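Local coordinates for protein myosin-4 (Saccharomyces cerevisiae, PDB 3MMI) that transports specific mRNAs, including that of ASH1, toward the yeast bud as a type V myosin motor, recruited to them through She3, at residues V174-F188 with Y242-V254. Numbering follows the deposited sequence.
Sequences VLNEKLFKNSGDEKF and YGYEVDRNIERLV
R252 lies along one face of the F188 ring in a CH-pi contact, its CD 3.5 Å from the centroid. Its extended chain carries the guanidinium over the CG-CD1 side of the ring, toward the start of helix 185-204. There NH1 donates to S183 O (3.0 Å), nearly in the guanidinium plane, and NH2 forms a salt bridge with D185 OD1 (3.0 Å), approaching from above the carboxylate plane. A leucine in its place would probably leave the D185 carboxylate without its charged mate and the S183 carbonyl without this donor. At the other end, Y242 OH gives a short 2.5 Å hydrogen bond to L175 O, on an in-plane lone pair. Between them, F180 places one face over E245 CB, while V174 fits as a knob among V246, N249, I250 and L253. With CG1 anti to the backbone N (chi1 170°), V174 reaches V246 CG1 at 4.1 Å. L227 of helix 209-234 packs on V174, and M173 on F188. In this globular tail, packing seats the end of helix 170-174, the linker and the start of helix 185-204 on helix 240-257, while Y242 and R252 appear to replace helical N-H partners for the L175 and S183 carbonyls.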
loop_
_atom_site.group_PDB
_atom_site.type_symbol
_atom_site.label_atom_id
_atom_site.label_comp_id
_atom_site.label_asym_id
_atom_site.label_seq_id
_atom_site.Cartn_x
_atom_site.Cartn_y
_atom_site.Cartn_z
ATOM N N VAL A 174 4.768 17.101 -9.490
ATOM C CA VAL A 174 3.506 16.743 -10.167
ATOM C C VAL A 174 2.531 17.848 -10.068
ATOM O O VAL A 174 1.953 18.188 -11.098
ATOM C CB VAL A 174 2.846 15.424 -9.634
ATOM C CG1 VAL A 174 1.428 15.264 -10.207
ATOM C CG2 VAL A 174 3.705 14.250 -9.817
ATOM N N LEU A 175 2.335 18.427 -8.885
ATOM C CA LEU A 175 1.219 19.337 -8.601
ATOM C C LEU A 175 1.547 20.842 -8.548
ATOM O O LEU A 175 0.597 21.689 -8.596
ATOM C CB LEU A 175 0.651 18.943 -7.228
ATOM C CG LEU A 175 -0.033 17.602 -7.163
ATOM C CD1 LEU A 175 -0.573 17.378 -5.782
ATOM C CD2 LEU A 175 -1.192 17.610 -8.313
ATOM N N ASN A 176 2.835 21.163 -8.311
ATOM C CA ASN A 176 3.293 22.559 -7.975
ATOM C C ASN A 176 3.307 23.405 -9.212
ATOM O O ASN A 176 4.188 23.274 -10.040
ATOM C CB ASN A 176 4.718 22.547 -7.394
ATOM C CG ASN A 176 5.139 23.905 -6.814
ATOM O OD1 ASN A 176 4.519 24.937 -7.070
ATOM N ND2 ASN A 176 6.200 23.882 -6.022
ATOM N N GLU A 177 2.296 24.255 -9.375
ATOM C CA GLU A 177 2.192 24.966 -10.657
ATOM C C GLU A 177 3.346 25.920 -10.844
ATOM O O GLU A 177 3.756 26.145 -12.000
ATOM C CB GLU A 177 0.847 25.683 -10.826
ATOM C CG GLU A 177 0.513 26.725 -9.746
ATOM C CD GLU A 177 0.803 28.155 -10.232
ATOM O OE1 GLU A 177 0.976 28.303 -11.453
ATOM O OE2 GLU A 177 0.874 29.095 -9.391
ATOM N N LYS A 178 3.925 26.384 -9.712
ATOM C CA LYS A 178 5.153 27.244 -9.727
ATOM C C LYS A 178 6.299 26.625 -10.533
ATOM O O LYS A 178 7.117 27.344 -11.096
ATOM C CB LYS A 178 5.658 27.643 -8.308
ATOM C CG LYS A 178 4.583 28.182 -7.367
ATOM N N LEU A 179 6.327 25.300 -10.610
ATOM C CA LEU A 179 7.407 24.615 -11.281
ATOM C C LEU A 179 6.952 24.000 -12.568
ATOM O O LEU A 179 7.620 23.085 -13.031
ATOM C CB LEU A 179 7.960 23.496 -10.401
ATOM C CG LEU A 179 8.284 23.743 -8.917
ATOM C CD1 LEU A 179 9.213 22.576 -8.426
ATOM C CD2 LEU A 179 8.929 25.130 -8.677
ATOM N N PHE A 180 5.865 24.465 -13.174
ATOM C CA PHE A 180 5.452 23.940 -14.484
ATOM C C PHE A 180 6.369 24.471 -15.585
ATOM O O PHE A 180 6.565 23.842 -16.599
ATOM C CB PHE A 180 3.991 24.277 -14.843
ATOM C CG PHE A 180 2.944 23.507 -14.067
ATOM C CD1 PHE A 180 3.248 22.361 -13.382
ATOM C CD2 PHE A 180 1.647 23.968 -14.017
ATOM C CE1 PHE A 180 2.290 21.707 -12.685
ATOM C CE2 PHE A 180 0.706 23.308 -13.332
ATOM C CZ PHE A 180 1.022 22.182 -12.662
ATOM N N LYS A 181 6.925 25.643 -15.360
ATOM C CA LYS A 181 7.854 26.219 -16.300
ATOM C C LYS A 181 9.170 25.450 -16.378
ATOM O O LYS A 181 9.863 25.535 -17.355
ATOM C CB LYS A 181 8.067 27.707 -16.014
ATOM C CG LYS A 181 8.251 28.062 -14.558
ATOM N N ASN A 182 9.473 24.667 -15.355
ATOM C CA ASN A 182 10.623 23.770 -15.350
ATOM C C ASN A 182 10.388 22.518 -16.162
ATOM O O ASN A 182 9.301 22.016 -16.217
ATOM C CB ASN A 182 11.001 23.388 -13.930
ATOM C CG ASN A 182 11.434 24.568 -13.105
ATOM O OD1 ASN A 182 11.491 24.502 -11.890
ATOM N ND2 ASN A 182 11.742 25.654 -13.761
ATOM N N SER A 183 11.430 22.037 -16.800
ATOM C CA SER A 183 11.429 20.771 -17.486
ATOM C C SER A 183 10.810 19.673 -16.641
ATOM O O SER A 183 10.067 18.850 -17.137
ATOM C CB SER A 183 12.859 20.362 -17.747
ATOM O OG SER A 183 13.587 20.342 -16.549
ATOM N N GLY A 184 11.210 19.667 -15.373
ATOM C CA GLY A 184 10.733 18.781 -14.351
ATOM C C GLY A 184 11.696 17.661 -14.215
ATOM O O GLY A 184 11.600 16.843 -13.326
ATOM N N ASP A 185 12.653 17.699 -15.123
ATOM C CA ASP A 185 13.429 16.599 -15.673
ATOM C C ASP A 185 14.333 15.880 -14.710
ATOM O O ASP A 185 14.547 14.719 -14.791
ATOM C CB ASP A 185 14.321 17.171 -16.760
ATOM C CG ASP A 185 13.657 17.255 -18.080
ATOM O OD1 ASP A 185 12.473 16.958 -18.192
ATOM O OD2 ASP A 185 14.358 17.624 -19.021
ATOM N N GLU A 186 14.906 16.646 -13.835
ATOM C CA GLU A 186 15.855 16.214 -12.806
ATOM C C GLU A 186 15.076 15.432 -11.775
ATOM O O GLU A 186 15.548 14.429 -11.237
ATOM C CB GLU A 186 16.513 17.429 -12.151
ATOM C CG GLU A 186 18.005 17.491 -12.282
ATOM N N LYS A 187 13.895 15.947 -11.452
ATOM C CA LYS A 187 13.046 15.363 -10.427
ATOM C C LYS A 187 12.474 14.042 -10.989
ATOM O O LYS A 187 12.499 13.000 -10.308
ATOM C CB LYS A 187 11.951 16.377 -9.995
ATOM C CG LYS A 187 12.484 17.537 -9.187
ATOM C CD LYS A 187 11.365 18.216 -8.474
ATOM C CE LYS A 187 11.899 19.302 -7.516
ATOM N NZ LYS A 187 12.890 20.087 -8.190
ATOM N N PHE A 188 12.010 14.072 -12.211
ATOM C CA PHE A 188 11.553 12.858 -12.840
ATOM C C PHE A 188 12.648 11.798 -12.958
ATOM O O PHE A 188 12.451 10.593 -12.789
ATOM C CB PHE A 188 10.831 13.090 -14.187
ATOM C CG PHE A 188 9.357 13.413 -14.032
ATOM C CD1 PHE A 188 8.905 14.727 -14.102
ATOM C CD2 PHE A 188 8.423 12.409 -13.726
ATOM C CE1 PHE A 188 7.573 15.031 -13.897
ATOM C CE2 PHE A 188 7.058 12.690 -13.527
ATOM C CZ PHE A 188 6.611 13.984 -13.574
ATOM N N TYR A 242 -4.163 24.276 -15.381
ATOM C CA TYR A 242 -3.547 23.553 -14.332
ATOM C C TYR A 242 -3.829 22.078 -14.473
ATOM O O TYR A 242 -2.933 21.222 -14.262
ATOM C CB TYR A 242 -3.927 24.145 -12.961
ATOM C CG TYR A 242 -3.324 23.377 -11.765
ATOM C CD1 TYR A 242 -2.113 23.726 -11.174
ATOM C CD2 TYR A 242 -3.952 22.247 -11.312
ATOM C CE1 TYR A 242 -1.642 23.019 -10.077
ATOM C CE2 TYR A 242 -3.455 21.549 -10.239
ATOM C CZ TYR A 242 -2.336 21.940 -9.641
ATOM O OH TYR A 242 -1.879 21.165 -8.642
ATOM N N GLY A 243 -5.100 21.761 -14.804
ATOM C CA GLY A 243 -5.553 20.381 -14.835
ATOM C C GLY A 243 -4.819 19.627 -15.931
ATOM O O GLY A 243 -4.256 18.556 -15.718
ATOM N N TYR A 244 -4.758 20.265 -17.093
ATOM C CA TYR A 244 -4.050 19.710 -18.219
ATOM C C TYR A 244 -2.538 19.419 -17.974
ATOM O O TYR A 244 -2.013 18.353 -18.333
ATOM C CB TYR A 244 -4.178 20.618 -19.424
ATOM C CG TYR A 244 -3.327 20.140 -20.577
ATOM C CD1 TYR A 244 -3.833 19.159 -21.457
ATOM C CD2 TYR A 244 -2.020 20.633 -20.785
ATOM C CE1 TYR A 244 -3.070 18.664 -22.520
ATOM C CE2 TYR A 244 -1.195 20.111 -21.892
ATOM C CZ TYR A 244 -1.780 19.144 -22.747
ATOM O OH TYR A 244 -1.129 18.612 -23.813
ATOM N N GLU A 245 -1.861 20.322 -17.285
ATOM C CA GLU A 245 -0.459 20.140 -16.917
ATOM C C GLU A 245 -0.197 19.017 -15.877
ATOM O O GLU A 245 0.758 18.251 -16.062
ATOM C CB GLU A 245 0.137 21.458 -16.428
ATOM C CG GLU A 245 0.089 22.565 -17.517
ATOM C CD GLU A 245 0.916 22.192 -18.827
ATOM O OE1 GLU A 245 1.971 21.594 -18.799
ATOM O OE2 GLU A 245 0.493 22.427 -19.962
ATOM N N VAL A 246 -1.033 18.892 -14.840
ATOM C CA VAL A 246 -0.944 17.764 -13.902
ATOM C C VAL A 246 -1.188 16.471 -14.636
ATOM O O VAL A 246 -0.610 15.449 -14.295
ATOM C CB VAL A 246 -1.994 17.952 -12.749
ATOM C CG1 VAL A 246 -2.019 16.710 -11.768
ATOM C CG2 VAL A 246 -1.717 19.397 -12.062
ATOM N N ASP A 247 -2.115 16.483 -15.578
ATOM C CA ASP A 247 -2.437 15.290 -16.360
ATOM C C ASP A 247 -1.211 14.713 -17.071
ATOM O O ASP A 247 -0.910 13.538 -16.924
ATOM C CB ASP A 247 -3.457 15.594 -17.490
ATOM C CG ASP A 247 -4.612 14.617 -17.526
ATOM O OD1 ASP A 247 -4.585 13.604 -16.796
ATOM O OD2 ASP A 247 -5.655 14.913 -18.148
ATOM N N ARG A 248 -0.474 15.597 -17.734
ATOM C CA ARG A 248 0.803 15.255 -18.332
ATOM C C ARG A 248 1.830 14.775 -17.304
ATOM O O ARG A 248 2.603 13.862 -17.597
ATOM C CB ARG A 248 1.363 16.449 -19.111
ATOM C CG ARG A 248 0.330 17.180 -19.953
ATOM N N ASN A 249 1.864 15.373 -16.111
ATOM C CA ASN A 249 2.898 14.957 -15.159
ATOM C C ASN A 249 2.548 13.581 -14.734
ATOM O O ASN A 249 3.469 12.722 -14.503
ATOM C CB ASN A 249 3.032 15.902 -13.952
ATOM C CG ASN A 249 3.583 17.252 -14.345
ATOM O OD1 ASN A 249 3.411 18.280 -13.638
ATOM N ND2 ASN A 249 4.345 17.269 -15.379
ATOM N N ILE A 250 1.245 13.326 -14.611
ATOM C CA ILE A 250 0.808 12.023 -14.132
ATOM C C ILE A 250 1.207 10.945 -15.162
ATOM O O ILE A 250 1.749 9.881 -14.878
ATOM C CB ILE A 250 -0.745 11.999 -13.829
ATOM C CG1 ILE A 250 -1.047 12.743 -12.488
ATOM C CG2 ILE A 250 -1.239 10.589 -13.743
ATOM C CD1 ILE A 250 -2.486 12.848 -12.233
ATOM N N GLU A 251 0.891 11.262 -16.387
ATOM C CA GLU A 251 1.247 10.343 -17.525
ATOM C C GLU A 251 2.754 10.114 -17.617
ATOM O O GLU A 251 3.170 9.018 -17.794
ATOM C CB GLU A 251 0.713 10.782 -18.899
ATOM C CG GLU A 251 -0.820 11.060 -19.080
ATOM C CD GLU A 251 -1.827 10.385 -18.054
ATOM O OE1 GLU A 251 -2.545 11.154 -17.299
ATOM O OE2 GLU A 251 -1.917 9.111 -18.000
ATOM N N ARG A 252 3.564 11.105 -17.325
ATOM C CA ARG A 252 4.954 10.913 -17.146
ATOM C C ARG A 252 5.281 9.963 -16.013
ATOM O O ARG A 252 6.066 9.054 -16.213
ATOM C CB ARG A 252 5.620 12.271 -16.862
ATOM C CG ARG A 252 6.824 12.439 -17.648
ATOM C CD ARG A 252 7.540 13.746 -17.309
ATOM N NE ARG A 252 8.968 13.599 -17.537
ATOM C CZ ARG A 252 9.843 14.618 -17.506
ATOM N NH1 ARG A 252 9.453 15.890 -17.315
ATOM N NH2 ARG A 252 11.094 14.370 -17.749
ATOM N N LEU A 253 4.749 10.214 -14.808
ATOM C CA LEU A 253 4.902 9.287 -13.652
ATOM C C LEU A 253 4.480 7.864 -14.008
ATOM O O LEU A 253 5.157 6.878 -13.637
ATOM C CB LEU A 253 4.063 9.803 -12.492
ATOM C CG LEU A 253 4.184 9.006 -11.207
ATOM C CD1 LEU A 253 4.101 9.998 -10.001
ATOM C CD2 LEU A 253 3.155 7.917 -11.212
ATOM N N VAL A 254 3.358 7.738 -14.707
ATOM C CA VAL A 254 2.773 6.424 -14.978
ATOM C C VAL A 254 3.542 5.588 -16.104
ATOM O O VAL A 254 3.484 4.390 -16.119
ATOM C CB VAL A 254 1.295 6.597 -15.373
ATOM C CG1 VAL A 254 0.876 5.709 -16.460
ATOM C CG2 VAL A 254 0.454 6.408 -14.169
#